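Local coordinates for protein kappa-carrageenase (Pseudoalteromonas carrageenovora, PDB 1DYP) that hydrolyses internal beta-1,4 linkages of kappa-carrageenan, between galactose 4-sulfate and 3,6-anhydrogalactose, through its family 16 glycoside hydrolase catalytic domain, at residues A[30-44]-A[81-93]. The protein carries 1 engineered substitution. Sequence-based numbering, arbitrary orientation.
Sequences KWNFQTENYGVWSWK and PLYYTSGVAKSRA
W43 lies across V88, and the two side chains meet at about a right angle. The tryptophan CG stands anti to its own carbonyl carbon (chi1 -55°), which carries the indole over the valine. CB and CG of W43 both meet V88 CG1. W43 CD2 comes closest to V88 CG1, at 3.5 Å. V88 CB sits over the six-membered ring of W43, 3.8 Å from its centroid, in a CH-pi contact. Further out, CE3 and CZ3 of W43 reach G87, and W43 CZ3 also lies 3.8 Å from S86 CB. The opposite indole face receives W41 NE1. Without the indole, as with an alanine here, V88 would probably lose its aromatic cover and a gap would open beside G87 and W41.

The backbone meets strand 75-95 in two ways. S42 pairs in parallel with T85 and W43 with S86: S86 N donates to S42 O at 2.9 Å, and K44 N to S86 O. N32 pairs antiparallel with K90, both N-H groups giving to the partner's carbonyl. Between the two runs, a water takes the V88 N-H and lies within bonding reach of F33 O and K44 O.

K90 runs extended past T35, and T35 CG2 is tightly packed 3.4 Å from K90 CD. K90 NZ lies 3.2 Å from E36 OE1, a salt bridge whose hydrogen bond is weak. E36 OE2 has a hydrogen bond to Y120 OH.

These strands belong to the family 16 beta-sandwich (jelly roll), whose active site here is a tunnel. W41 lies beside R234, important for substrate recognition. The buried middle thus relies on shape and CH-pi contact, while the charge pair sits with exposed E36 at the margin.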
ATOM      1  N   LYS A  30      -9.366  -0.035 -15.678  1.00 10.31           N
ATOM      2  CA  LYS A  30      -9.334  -0.804 -14.446  1.00  9.78           C
ATOM      3  C   LYS A  30      -8.602  -0.081 -13.325  1.00  9.58           C
ATOM      4  O   LYS A  30      -9.038  -0.112 -12.172  1.00  9.43           O
ATOM      5  CB  LYS A  30      -8.663  -2.153 -14.717  1.00  9.64           C
ATOM      6  CG  LYS A  30      -8.601  -3.093 -13.524  1.00  9.62           C
ATOM      7  CD  LYS A  30      -7.960  -4.422 -13.912  1.00  9.29           C
ATOM      8  CE  LYS A  30      -8.829  -5.185 -14.908  1.00  9.77           C
ATOM      9  NZ  LYS A  30      -8.212  -6.482 -15.302  1.00  9.36           N
ATOM     10  N   TRP A  31      -7.498   0.577 -13.670  1.00  9.24           N
ATOM     11  CA  TRP A  31      -6.690   1.276 -12.677  1.00  9.20           C
ATOM     12  C   TRP A  31      -6.608   2.780 -12.836  1.00  9.10           C
ATOM     13  O   TRP A  31      -6.595   3.307 -13.947  1.00  9.15           O
ATOM     14  CB  TRP A  31      -5.248   0.762 -12.691  1.00  9.01           C
ATOM     15  CG  TRP A  31      -5.119  -0.708 -12.626  1.00  8.85           C
ATOM     16  CD1 TRP A  31      -5.018  -1.571 -13.677  1.00  8.92           C
ATOM     17  CD2 TRP A  31      -5.117  -1.511 -11.442  1.00  8.58           C
ATOM     18  NE1 TRP A  31      -4.955  -2.865 -13.221  1.00  8.74           N
ATOM     19  CE2 TRP A  31      -5.016  -2.857 -11.853  1.00  8.77           C
ATOM     20  CE3 TRP A  31      -5.195  -1.223 -10.071  1.00  8.45           C
ATOM     21  CZ2 TRP A  31      -4.989  -3.918 -10.942  1.00  8.67           C
ATOM     22  CZ3 TRP A  31      -5.170  -2.278  -9.166  1.00  8.40           C
ATOM     23  CH2 TRP A  31      -5.068  -3.608  -9.605  1.00  8.48           C
ATOM     24  N   ASN A  32      -6.534   3.462 -11.699  1.00  9.17           N
ATOM     25  CA  ASN A  32      -6.365   4.905 -11.678  1.00  9.06           C
ATOM     26  C   ASN A  32      -4.862   5.040 -11.430  1.00  8.96           C
ATOM     27  O   ASN A  32      -4.372   4.696 -10.350  1.00  8.74           O
ATOM     28  CB  ASN A  32      -7.143   5.526 -10.521  1.00  9.34           C
ATOM     29  CG  ASN A  32      -7.039   7.035 -10.502  1.00  9.91           C
ATOM     30  OD1 ASN A  32      -6.045   7.602 -10.952  1.00  9.87           O
ATOM     31  ND2 ASN A  32      -8.059   7.691  -9.969  1.00 10.76           N
ATOM     32  N   PHE A  33      -4.131   5.513 -12.435  1.00  8.81           N
ATOM     33  CA  PHE A  33      -2.681   5.655 -12.331  1.00  9.03           C
ATOM     34  C   PHE A  33      -2.205   7.030 -11.863  1.00  9.32           C
ATOM     35  O   PHE A  33      -1.020   7.343 -11.937  1.00  9.11           O
ATOM     36  CB  PHE A  33      -2.033   5.312 -13.674  1.00  8.84           C
ATOM     37  CG  PHE A  33      -2.205   3.873 -14.081  1.00  8.61           C
ATOM     38  CD1 PHE A  33      -1.503   2.863 -13.429  1.00  8.53           C
ATOM     39  CD2 PHE A  33      -3.062   3.527 -15.119  1.00  8.45           C
ATOM     40  CE1 PHE A  33      -1.653   1.527 -13.807  1.00  8.51           C
ATOM     41  CE2 PHE A  33      -3.220   2.195 -15.505  1.00  8.64           C
ATOM     42  CZ  PHE A  33      -2.515   1.193 -14.849  1.00  8.49           C
ATOM     43  N   GLN A  34      -3.130   7.851 -11.388  1.00  9.73           N
ATOM     44  CA  GLN A  34      -2.779   9.172 -10.885  1.00 10.26           C
ATOM     45  C   GLN A  34      -3.882   9.591  -9.927  1.00 10.61           C
ATOM     46  O   GLN A  34      -4.751  10.394 -10.262  1.00 10.67           O
ATOM     47  CB  GLN A  34      -2.645  10.172 -12.035  1.00 10.49           C
ATOM     48  CG  GLN A  34      -2.066  11.511 -11.606  1.00 10.98           C
ATOM     49  CD  GLN A  34      -1.701  12.397 -12.781  1.00 11.07           C
ATOM     50  OE1 GLN A  34      -0.805  12.076 -13.565  1.00 10.91           O
ATOM     51  NE2 GLN A  34      -2.397  13.523 -12.910  1.00 11.98           N
ATOM     52  N   THR A  35      -3.834   9.016  -8.731  1.00 11.07           N
ATOM     53  CA  THR A  35      -4.822   9.262  -7.691  1.00 11.57           C
ATOM     54  C   THR A  35      -4.585  10.556  -6.929  1.00 11.79           C
ATOM     55  O   THR A  35      -3.695  11.339  -7.265  1.00 11.85           O
ATOM     56  CB  THR A  35      -4.822   8.118  -6.670  1.00 11.65           C
ATOM     57  OG1 THR A  35      -3.586   8.132  -5.943  1.00 11.80           O
ATOM     58  CG2 THR A  35      -4.967   6.777  -7.381  1.00 11.97           C
ATOM     59  N   GLU A  36      -5.392  10.769  -5.897  1.00 12.34           N
ATOM     60  CA  GLU A  36      -5.261  11.955  -5.066  1.00 12.75           C
ATOM     61  C   GLU A  36      -3.872  11.909  -4.439  1.00 12.86           C
ATOM     62  O   GLU A  36      -3.351  10.829  -4.156  1.00 12.70           O
ATOM     63  CB  GLU A  36      -6.351  11.974  -3.984  1.00 13.42           C
ATOM     64  CG  GLU A  36      -6.167  11.022  -2.789  1.00 14.30           C
ATOM     65  CD  GLU A  36      -6.363   9.540  -3.107  1.00 14.94           C
ATOM     66  OE1 GLU A  36      -6.946   9.198  -4.161  1.00 15.36           O
ATOM     67  OE2 GLU A  36      -5.945   8.707  -2.272  1.00 15.83           O
ATOM     68  N   ASN A  37      -3.270  13.075  -4.236  1.00 12.86           N
ATOM     69  CA  ASN A  37      -1.934  13.139  -3.660  1.00 13.07           C
ATOM     70  C   ASN A  37      -1.908  13.204  -2.145  1.00 13.13           C
ATOM     71  O   ASN A  37      -2.850  13.664  -1.503  1.00 13.54           O
ATOM     72  CB  ASN A  37      -1.168  14.340  -4.216  1.00 13.05           C
ATOM     73  CG  ASN A  37      -0.820  14.180  -5.679  1.00 13.20           C
ATOM     74  OD1 ASN A  37      -0.296  13.145  -6.092  1.00 13.32           O
ATOM     75  ND2 ASN A  37      -1.101  15.206  -6.473  1.00 13.09           N
ATOM     76  N   TYR A  38      -0.804  12.728  -1.587  1.00 13.05           N
ATOM     77  CA  TYR A  38      -0.582  12.732  -0.151  1.00 12.82           C
ATOM     78  C   TYR A  38       0.902  12.486   0.072  1.00 12.45           C
ATOM     79  O   TYR A  38       1.656  12.341  -0.892  1.00 12.39           O
ATOM     80  CB  TYR A  38      -1.446  11.667   0.531  1.00 13.28           C
ATOM     81  CG  TYR A  38      -1.407  10.300  -0.111  1.00 13.95           C
ATOM     82  CD1 TYR A  38      -0.385   9.397   0.178  1.00 14.25           C
ATOM     83  CD2 TYR A  38      -2.406   9.903  -1.001  1.00 14.14           C
ATOM     84  CE1 TYR A  38      -0.362   8.129  -0.403  1.00 14.49           C
ATOM     85  CE2 TYR A  38      -2.389   8.641  -1.589  1.00 14.44           C
ATOM     86  CZ  TYR A  38      -1.369   7.760  -1.284  1.00 14.55           C
ATOM     87  OH  TYR A  38      -1.359   6.511  -1.861  1.00 15.07           O
ATOM     88  N   GLY A  39       1.332  12.449   1.326  1.00 11.70           N
ATOM     89  CA  GLY A  39       2.745  12.252   1.585  1.00 11.09           C
ATOM     90  C   GLY A  39       3.511  13.469   1.096  1.00 10.57           C
ATOM     91  O   GLY A  39       2.962  14.572   1.046  1.00 10.51           O
ATOM     92  N   VAL A  40       4.772  13.281   0.724  1.00  9.98           N
ATOM     93  CA  VAL A  40       5.585  14.393   0.251  1.00  9.49           C
ATOM     94  C   VAL A  40       6.078  14.180  -1.172  1.00  9.12           C
ATOM     95  O   VAL A  40       7.212  14.503  -1.518  1.00  9.14           O
ATOM     96  CB  VAL A  40       6.782  14.639   1.181  1.00  9.53           C
ATOM     97  CG1 VAL A  40       6.276  15.090   2.539  1.00  9.97           C
ATOM     98  CG2 VAL A  40       7.616  13.370   1.317  1.00  9.85           C
ATOM     99  N   TRP A  41       5.207  13.615  -1.994  1.00  8.71           N
ATOM    100  CA  TRP A  41       5.513  13.379  -3.396  1.00  8.38           C
ATOM    101  C   TRP A  41       4.191  13.515  -4.117  1.00  8.26           C
ATOM    102  O   TRP A  41       3.153  13.684  -3.485  1.00  8.22           O
ATOM    103  CB  TRP A  41       6.080  11.971  -3.595  1.00  8.41           C
ATOM    104  CG  TRP A  41       5.175  10.892  -3.090  1.00  8.18           C
ATOM    105  CD1 TRP A  41       4.147  10.298  -3.764  1.00  8.37           C
ATOM    106  CD2 TRP A  41       5.171  10.333  -1.774  1.00  8.20           C
ATOM    107  NE1 TRP A  41       3.500   9.402  -2.945  1.00  8.37           N
ATOM    108  CE2 TRP A  41       4.108   9.404  -1.717  1.00  8.20           C
ATOM    109  CE3 TRP A  41       5.962  10.527  -0.633  1.00  8.08           C
ATOM    110  CZ2 TRP A  41       3.814   8.671  -0.560  1.00  8.41           C
ATOM    111  CZ3 TRP A  41       5.670   9.795   0.520  1.00  8.26           C
ATOM    112  CH2 TRP A  41       4.604   8.878   0.543  1.00  8.09           C
ATOM    113  N   SER A  42       4.225  13.466  -5.439  1.00  8.17           N
ATOM    114  CA  SER A  42       2.999  13.553  -6.205  1.00  8.09           C
ATOM    115  C   SER A  42       2.985  12.393  -7.176  1.00  8.09           C
ATOM    116  O   SER A  42       4.029  11.970  -7.669  1.00  7.91           O
ATOM    117  CB  SER A  42       2.924  14.876  -6.970  1.00  8.02           C
ATOM    118  OG  SER A  42       2.875  15.973  -6.075  1.00  8.07           O
ATOM    119  N   TRP A  43       1.797  11.866  -7.430  1.00  8.14           N
ATOM    120  CA  TRP A  43       1.656  10.765  -8.365  1.00  8.46           C
ATOM    121  C   TRP A  43       1.629  11.324  -9.778  1.00  8.79           C
ATOM    122  O   TRP A  43       1.069  12.391 -10.022  1.00  9.02           O
ATOM    123  CB  TRP A  43       0.346  10.017  -8.121  1.00  8.21           C
ATOM    124  CG  TRP A  43       0.165   9.533  -6.727  1.00  7.96           C
ATOM    125  CD1 TRP A  43      -0.827   9.886  -5.864  1.00  8.13           C
ATOM    126  CD2 TRP A  43       0.975   8.572  -6.039  1.00  7.86           C
ATOM    127  NE1 TRP A  43      -0.693   9.203  -4.681  1.00  7.98           N
ATOM    128  CE2 TRP A  43       0.407   8.389  -4.761  1.00  7.83           C
ATOM    129  CE3 TRP A  43       2.127   7.846  -6.381  1.00  7.54           C
ATOM    130  CZ2 TRP A  43       0.948   7.509  -3.816  1.00  7.71           C
ATOM    131  CZ3 TRP A  43       2.667   6.967  -5.441  1.00  7.57           C
ATOM    132  CH2 TRP A  43       2.073   6.807  -4.172  1.00  7.75           C
ATOM    133  N   LYS A  44       2.242  10.604 -10.706  1.00  8.90           N
ATOM    134  CA  LYS A  44       2.240  11.018 -12.100  1.00  9.35           C
ATOM    135  C   LYS A  44       1.964   9.790 -12.945  1.00  9.42           C
ATOM    136  O   LYS A  44       2.615   8.754 -12.786  1.00  8.94           O
ATOM    137  CB  LYS A  44       3.580  11.638 -12.502  1.00  9.76           C
ATOM    138  CG  LYS A  44       3.897  12.957 -11.807  1.00 10.19           C
ATOM    139  CD  LYS A  44       2.909  14.053 -12.172  1.00 10.68           C
ATOM    140  CE  LYS A  44       3.276  15.361 -11.479  0.50 10.64           C
ATOM    141  NZ  LYS A  44       2.364  16.486 -11.835  0.50 10.84           N
ATOM    142  N   PRO A  81       6.845  23.345  -2.194  1.00  9.88           N
ATOM    143  CA  PRO A  81       7.860  22.617  -2.957  1.00  9.56           C
ATOM    144  C   PRO A  81       8.096  21.180  -2.505  1.00  9.14           C
ATOM    145  O   PRO A  81       8.300  20.911  -1.321  1.00  9.02           O
ATOM    146  CB  PRO A  81       9.103  23.487  -2.791  1.00  9.88           C
ATOM    147  CG  PRO A  81       8.916  24.066  -1.428  1.00 10.29           C
ATOM    148  CD  PRO A  81       7.455  24.437  -1.413  1.00 10.00           C
ATOM    149  N   LEU A  82       8.043  20.263  -3.467  1.00  8.70           N
ATOM    150  CA  LEU A  82       8.296  18.852  -3.215  1.00  8.31           C
ATOM    151  C   LEU A  82       9.411  18.448  -4.166  1.00  8.11           C
ATOM    152  O   LEU A  82       9.681  19.147  -5.145  1.00  8.14           O
ATOM    153  CB  LEU A  82       7.037  18.014  -3.434  1.00  8.13           C
ATOM    154  CG  LEU A  82       5.940  18.308  -2.400  1.00  8.20           C
ATOM    155  CD1 LEU A  82       4.727  17.431  -2.670  1.00  8.25           C
ATOM    156  CD2 LEU A  82       6.475  18.061  -0.985  1.00  8.02           C
ATOM    157  N   TYR A  83      10.043  17.312  -3.905  1.00  8.12           N
ATOM    158  CA  TYR A  83      11.199  16.929  -4.703  1.00  8.10           C
ATOM    159  C   TYR A  83      11.160  15.610  -5.459  1.00  7.74           C
ATOM    160  O   TYR A  83      12.060  15.325  -6.252  1.00  7.50           O
ATOM    161  CB  TYR A  83      12.418  16.969  -3.783  1.00  8.89           C
ATOM    162  CG  TYR A  83      12.420  18.215  -2.929  1.00  9.66           C
ATOM    163  CD1 TYR A  83      12.761  19.452  -3.470  1.00 10.32           C
ATOM    164  CD2 TYR A  83      11.999  18.174  -1.596  1.00 10.20           C
ATOM    165  CE1 TYR A  83      12.678  20.617  -2.712  1.00 10.94           C
ATOM    166  CE2 TYR A  83      11.913  19.331  -0.830  1.00 11.13           C
ATOM    167  CZ  TYR A  83      12.252  20.549  -1.395  1.00 11.04           C
ATOM    168  OH  TYR A  83      12.159  21.700  -0.643  1.00 12.10           O
ATOM    169  N   TYR A  84      10.125  14.813  -5.221  1.00  7.46           N
ATOM    170  CA  TYR A  84      10.005  13.526  -5.890  1.00  6.97           C
ATOM    171  C   TYR A  84       8.586  13.246  -6.358  1.00  6.83           C
ATOM    172  O   TYR A  84       7.619  13.703  -5.750  1.00  6.74           O
ATOM    173  CB  TYR A  84      10.427  12.383  -4.952  1.00  6.87           C
ATOM    174  CG  TYR A  84      11.833  12.490  -4.430  1.00  6.47           C
ATOM    175  CD1 TYR A  84      12.130  13.294  -3.329  1.00  6.73           C
ATOM    176  CD2 TYR A  84      12.878  11.812  -5.055  1.00  6.59           C
ATOM    177  CE1 TYR A  84      13.438  13.422  -2.865  1.00  6.26           C
ATOM    178  CE2 TYR A  84      14.188  11.936  -4.603  1.00  6.22           C
ATOM    179  CZ  TYR A  84      14.460  12.743  -3.509  1.00  6.47           C
ATOM    180  OH  TYR A  84      15.758  12.879  -3.066  1.00  6.23           O
ATOM    181  N   THR A  85       8.471  12.504  -7.452  1.00  6.56           N
ATOM    182  CA  THR A  85       7.168  12.099  -7.966  1.00  6.69           C
ATOM    183  C   THR A  85       7.237  10.581  -7.984  1.00  6.58           C
ATOM    184  O   THR A  85       8.327  10.008  -8.010  1.00  6.75           O
ATOM    185  CB  THR A  85       6.888  12.623  -9.395  1.00  6.72           C
ATOM    186  OG1 THR A  85       7.924  12.195 -10.288  1.00  6.72           O
ATOM    187  CG2 THR A  85       6.790  14.144  -9.390  1.00  6.94           C
ATOM    188  N   SER A  86       6.092   9.919  -7.939  1.00  6.63           N
ATOM    189  CA  SER A  86       6.125   8.466  -7.945  1.00  6.49           C
ATOM    190  C   SER A  86       4.967   7.863  -8.716  1.00  6.60           C
ATOM    191  O   SER A  86       4.173   8.581  -9.326  1.00  6.66           O
ATOM    192  CB  SER A  86       6.143   7.932  -6.514  1.00  6.64           C
ATOM    193  OG  SER A  86       6.578   6.584  -6.501  1.00  5.91           O
ATOM    194  N   GLY A  87       4.881   6.538  -8.676  1.00  6.43           N
ATOM    195  CA  GLY A  87       3.840   5.834  -9.400  1.00  6.42           C
ATOM    196  C   GLY A  87       2.858   5.083  -8.528  1.00  6.36           C
ATOM    197  O   GLY A  87       3.195   4.596  -7.446  1.00  6.26           O
ATOM    198  N   VAL A  88       1.631   4.985  -9.022  1.00  6.22           N
ATOM    199  CA  VAL A  88       0.561   4.303  -8.313  1.00  6.54           C
ATOM    200  C   VAL A  88      -0.429   3.685  -9.291  1.00  6.68           C
ATOM    201  O   VAL A  88      -0.598   4.163 -10.418  1.00  6.84           O
ATOM    202  CB  VAL A  88      -0.214   5.288  -7.396  1.00  6.49           C
ATOM    203  CG1 VAL A  88      -0.795   6.424  -8.232  1.00  6.68           C
ATOM    204  CG2 VAL A  88      -1.327   4.555  -6.647  1.00  6.93           C
ATOM    205  N   ALA A  89      -1.050   2.597  -8.853  1.00  6.67           N
ATOM    206  CA  ALA A  89      -2.081   1.905  -9.619  1.00  6.80           C
ATOM    207  C   ALA A  89      -3.127   1.579  -8.558  1.00  6.84           C
ATOM    208  O   ALA A  89      -2.912   0.717  -7.707  1.00  6.83           O
ATOM    209  CB  ALA A  89      -1.532   0.628 -10.245  1.00  6.85           C
ATOM    210  N   LYS A  90      -4.246   2.296  -8.595  1.00  7.02           N
ATOM    211  CA  LYS A  90      -5.324   2.111  -7.625  1.00  7.51           C
ATOM    212  C   LYS A  90      -6.559   1.587  -8.350  1.00  7.52           C
ATOM    213  O   LYS A  90      -7.054   2.227  -9.277  1.00  7.77           O
ATOM    214  CB  LYS A  90      -5.635   3.454  -6.960  1.00  7.82           C
ATOM    215  CG  LYS A  90      -6.765   3.442  -5.941  1.00  8.46           C
ATOM    216  CD  LYS A  90      -7.083   4.878  -5.531  1.00  9.25           C
ATOM    217  CE  LYS A  90      -8.217   4.974  -4.524  1.00  9.83           C
ATOM    218  NZ  LYS A  90      -8.490   6.411  -4.194  1.00 10.72           N
ATOM    219  N   SER A  91      -7.064   0.431  -7.932  1.00  7.70           N
ATOM    220  CA  SER A  91      -8.230  -0.134  -8.599  1.00  7.74           C
ATOM    221  C   SER A  91      -9.439   0.764  -8.419  1.00  8.08           C
ATOM    222  O   SER A  91      -9.660   1.317  -7.341  1.00  7.89           O
ATOM    223  CB  SER A  91      -8.547  -1.541  -8.072  1.00  7.79           C
ATOM    224  OG  SER A  91      -9.107  -1.511  -6.768  1.00  7.34           O
ATOM    225  N   ARG A  92     -10.214   0.922  -9.482  1.00  8.53           N
ATOM    226  CA  ARG A  92     -11.406   1.745  -9.392  1.00  8.97           C
ATOM    227  C   ARG A  92     -12.458   0.966  -8.610  1.00  9.03           C
ATOM    228  O   ARG A  92     -13.259   1.547  -7.876  1.00  9.04           O
ATOM    229  CB  ARG A  92     -11.904   2.112 -10.790  1.00  9.56           C
ATOM    230  CG  ARG A  92     -10.912   2.988 -11.550  1.00 10.32           C
ATOM    231  CD  ARG A  92     -11.432   3.381 -12.922  1.00 11.16           C
ATOM    232  NE  ARG A  92     -10.392   4.003 -13.742  1.00 11.74           N
ATOM    233  CZ  ARG A  92      -9.891   5.217 -13.535  1.00 11.87           C
ATOM    234  NH1 ARG A  92     -10.331   5.960 -12.530  1.00 12.34           N
ATOM    235  NH2 ARG A  92      -8.943   5.687 -14.334  1.00 12.18           N
ATOM    236  N   ALA A  93     -12.435  -0.355  -8.757  1.00  8.77           N
ATOM    237  CA  ALA A  93     -13.369  -1.221  -8.046  1.00  8.75           C
ATOM    238  C   ALA A  93     -12.926  -1.372  -6.594  1.00  8.76           C
ATOM    239  O   ALA A  93     -11.743  -1.228  -6.275  1.00  8.81           O
ATOM    240  CB  ALA A  93     -13.429  -2.585  -8.715  1.00  8.66           C
TER
HETATM  241  O   HOH W   1     -10.981  -1.741 -10.987  1.00  9.47           O
HETATM  242  O   HOH W   2       1.453   6.515 -11.403  1.00  7.86           O
HETATM  243  O   HOH W   3       9.561  15.621  -1.771  1.00 11.85           O